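PDB 3FWT: macrophage migration inhibitory factor-like protein from Leishmania major, which belongs to the macrophage migration inhibitory factor family, small alpha/beta proteins that assemble as trimers around a central channel. Local coordinates for residues Y44-R49 and T98-A103. Residues are numbered along the deposited sequence; the frame is centred on the assembly and turned at random.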
ATOM      1  N   TYR A  44      14.675  -2.851  11.286  1.00 15.82           N
ATOM      2  CA  TYR A  44      13.270  -3.032  11.501  1.00 17.39           C
ATOM      3  C   TYR A  44      12.937  -4.175  12.472  1.00 17.88           C
ATOM      4  O   TYR A  44      11.989  -4.067  13.205  1.00 20.57           O
ATOM      5  CB  TYR A  44      12.575  -3.326  10.160  1.00 15.76           C
ATOM      6  CG  TYR A  44      12.657  -2.125   9.175  1.00 15.02           C
ATOM      7  CD1 TYR A  44      12.981  -0.851   9.602  1.00 12.89           C
ATOM      8  CD2 TYR A  44      12.288  -2.302   7.844  1.00 14.00           C
ATOM      9  CE1 TYR A  44      13.016   0.255   8.675  1.00 14.00           C
ATOM     10  CE2 TYR A  44      12.294  -1.304   6.955  1.00  9.35           C
ATOM     11  CZ  TYR A  44      12.675  -0.008   7.339  1.00 16.53           C
ATOM     12  OH  TYR A  44      12.630   0.994   6.365  1.00 14.54           O
ATOM     13  N   GLY A  45      13.660  -5.280  12.387  1.00 19.39           N
ATOM     14  CA  GLY A  45      13.360  -6.482  13.198  1.00 21.63           C
ATOM     15  C   GLY A  45      13.579  -6.140  14.658  1.00 21.05           C
ATOM     16  O   GLY A  45      12.774  -6.476  15.473  1.00 23.02           O
ATOM     17  N   MET A  46      14.690  -5.484  14.973  1.00 22.55           N
ATOM     18  CA  MET A  46      14.976  -5.041  16.316  1.00 22.74           C
ATOM     19  C   MET A  46      13.933  -4.076  16.824  1.00 22.36           C
ATOM     20  O   MET A  46      13.435  -4.206  17.926  1.00 21.13           O
ATOM     21  CB  MET A  46      16.273  -4.241  16.335  1.00 24.83           C
ATOM     22  CG  MET A  46      17.530  -4.960  16.713  1.00 29.57           C
ATOM     23  SD  MET A  46      18.622  -3.767  17.589  1.00 39.64           S
ATOM     24  CE  MET A  46      18.867  -2.467  16.345  1.00 38.71           C
ATOM     25  N   ILE A  47      13.672  -3.030  16.050  1.00 20.42           N
ATOM     26  CA  ILE A  47      12.683  -2.060  16.413  1.00 18.89           C
ATOM     27  C   ILE A  47      11.341  -2.703  16.713  1.00 21.01           C
ATOM     28  O   ILE A  47      10.680  -2.311  17.681  1.00 20.77           O
ATOM     29  CB  ILE A  47      12.518  -1.020  15.279  1.00 19.45           C
ATOM     30  CG1 ILE A  47      13.867  -0.268  15.099  1.00 15.33           C
ATOM     31  CG2 ILE A  47      11.338  -0.129  15.591  1.00 20.71           C
ATOM     32  CD1 ILE A  47      14.082   0.495  13.709  1.00 14.41           C
ATOM     33  N   CYS A  48      10.923  -3.649  15.865  1.00 20.82           N
ATOM     34  CA  CYS A  48       9.679  -4.362  16.112  1.00 22.87           C
ATOM     35  C   CYS A  48       9.741  -5.226  17.384  1.00 25.22           C
ATOM     36  O   CYS A  48       8.834  -5.171  18.210  1.00 24.80           O
ATOM     37  CB  CYS A  48       9.320  -5.219  14.920  1.00 22.71           C
ATOM     38  SG  CYS A  48       8.721  -4.171  13.567  1.00 21.18           S
ATOM     39  N   ARG A  49      10.818  -6.005  17.541  1.00 26.49           N
ATOM     40  CA  ARG A  49      10.921  -6.796  18.741  1.00 29.18           C
ATOM     41  C   ARG A  49      10.928  -5.978  20.014  1.00 29.71           C
ATOM     42  O   ARG A  49      10.173  -6.306  20.935  1.00 29.81           O
ATOM     43  CB  ARG A  49      12.115  -7.744  18.701  1.00 29.08           C
ATOM     44  CG  ARG A  49      11.726  -8.925  17.838  1.00 31.27           C
ATOM     45  CD  ARG A  49      12.906  -9.705  17.354  1.00 35.54           C
ATOM     46  NE  ARG A  49      12.521 -10.480  16.185  1.00 42.34           N
ATOM     47  CZ  ARG A  49      13.096 -10.357  14.983  1.00 43.38           C
ATOM     48  NH1 ARG A  49      14.112  -9.519  14.801  1.00 42.56           N
ATOM     49  NH2 ARG A  49      12.687 -11.113  13.977  1.00 45.63           N
ATOM     50  N   THR A  98       8.828   5.367  15.233  1.00 18.14           N
ATOM     51  CA  THR A  98       9.117   6.287  14.133  1.00 16.94           C
ATOM     52  C   THR A  98      10.553   6.823  14.124  1.00 17.64           C
ATOM     53  O   THR A  98      11.246   6.762  13.102  1.00 15.51           O
ATOM     54  CB  THR A  98       8.092   7.388  14.184  1.00 17.27           C
ATOM     55  OG1 THR A  98       6.822   6.845  13.814  1.00 14.90           O
ATOM     56  CG2 THR A  98       8.451   8.593  13.300  1.00 16.66           C
ATOM     57  N   PRO A  99      11.029   7.330  15.273  1.00 17.54           N
ATOM     58  CA  PRO A  99      12.360   7.890  15.213  1.00 17.92           C
ATOM     59  C   PRO A  99      13.415   6.818  14.893  1.00 17.11           C
ATOM     60  O   PRO A  99      14.414   7.133  14.261  1.00 16.67           O
ATOM     61  CB  PRO A  99      12.562   8.536  16.612  1.00 17.85           C
ATOM     62  CG  PRO A  99      11.319   8.237  17.406  1.00 17.77           C
ATOM     63  CD  PRO A  99      10.258   7.757  16.453  1.00 19.60           C
ATOM     64  N   ARG A 100      13.191   5.567  15.305  1.00 16.53           N
ATOM     65  CA  ARG A 100      14.123   4.477  14.968  1.00 17.12           C
ATOM     66  C   ARG A 100      14.057   4.099  13.494  1.00 17.04           C
ATOM     67  O   ARG A 100      15.100   3.989  12.864  1.00 14.00           O
ATOM     68  CB  ARG A 100      13.936   3.278  15.894  1.00 18.23           C
ATOM     69  CG  ARG A 100      14.102   3.729  17.386  1.00 21.52           C
ATOM     70  CD  ARG A 100      13.902   2.608  18.328  1.00 18.29           C
ATOM     71  NE  ARG A 100      14.921   1.604  18.104  1.00 24.87           N
ATOM     72  CZ  ARG A 100      14.997   0.438  18.738  1.00 23.48           C
ATOM     73  NH1 ARG A 100      14.123   0.123  19.683  1.00 21.40           N
ATOM     74  NH2 ARG A 100      15.949  -0.415  18.406  1.00 19.17           N
ATOM     75  N   ILE A 101      12.821   4.021  12.951  1.00 16.03           N
ATOM     76  CA  ILE A 101      12.651   3.690  11.556  1.00 15.20           C
ATOM     77  C   ILE A 101      13.317   4.752  10.696  1.00 15.71           C
ATOM     78  O   ILE A 101      14.134   4.417   9.795  1.00 14.60           O
ATOM     79  CB  ILE A 101      11.157   3.557  11.262  1.00 16.35           C
ATOM     80  CG1 ILE A 101      10.653   2.231  11.902  1.00 12.93           C
ATOM     81  CG2 ILE A 101      10.795   3.631   9.751  1.00 13.25           C
ATOM     82  CD1 ILE A 101       9.094   2.204  11.869  1.00 10.12           C
ATOM     83  N   ALA A 102      13.013   6.017  10.996  1.00 13.58           N
ATOM     84  CA  ALA A 102      13.564   7.142  10.272  1.00 14.97           C
ATOM     85  C   ALA A 102      15.093   7.165  10.405  1.00 15.76           C
ATOM     86  O   ALA A 102      15.755   7.355   9.396  1.00 16.13           O
ATOM     87  CB  ALA A 102      12.932   8.448  10.740  1.00 16.89           C
ATOM     88  N   ALA A 103      15.662   6.949  11.619  1.00 14.48           N
ATOM     89  CA  ALA A 103      17.125   6.903  11.772  1.00 13.82           C
ATOM     90  C   ALA A 103      17.759   5.816  10.903  1.00 12.53           C
ATOM     91  O   ALA A 103      18.785   6.010  10.265  1.00 13.01           O
ATOM     92  CB  ALA A 103      17.541   6.682  13.283  1.00 12.98           C
TER
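Arg100 reaches across from helix 92-109 and lies over Ile47 of helix 34-52, the two side chains lying alongside and running opposite ways. At its root, CB of Arg100 stands 3.5 Å from CD1 of Ile47, with CG1 of the same isoleucine almost as near. The chain is extended as far as CD, each atom from CG onward comes nearer helix 34-52, and the bend at chi3 (63°) lays the guanidinium across Ile47. NE of Arg100 comes to 3.7 Å from Ile47 CG1. That methylene lies above one face of the guanidinium, off-centre, 3.5 Å from its plane. Beyond NE, CZ also meets Ile47 CA, while NH2 of Arg100 has the methyl CE of Met46 4.1 Å away, near the guanidinium plane at its edge. The charged end is gripped from the same helix a little further along: NH1 forms a salt bridge with Glu51 and NH2 one with Glu50, and these two carboxylates probably help fix the group over Ile47.

Deeper in, the contact is apolar. With CG1 of Ile47 anti to the carbonyl carbon (chi1 -63°) and the chain extended at its end, CD1 rests against the backbone joining Arg100 to Ile101, 4.2 Å from Ile101 CG1. The methyl CG2 of Ile101 approaches the Tyr44 ring obliquely, 4.2 Å from CE1, the two side chains nearly perpendicular to each other; the Tyr44 hydroxyl is hydrogen-bonded to Thr26.

The two helices run antiparallel, their local axes 174° apart in direction and 10.0 Å from each other, as in the paired helices that cover the sheet of each MIF-family subunit. Ile47 also touches Met97, Tyr44 rests on strands 22-28 and 60-64, and Ile101 packs on Val118 and Tyr120 of strand 116-128.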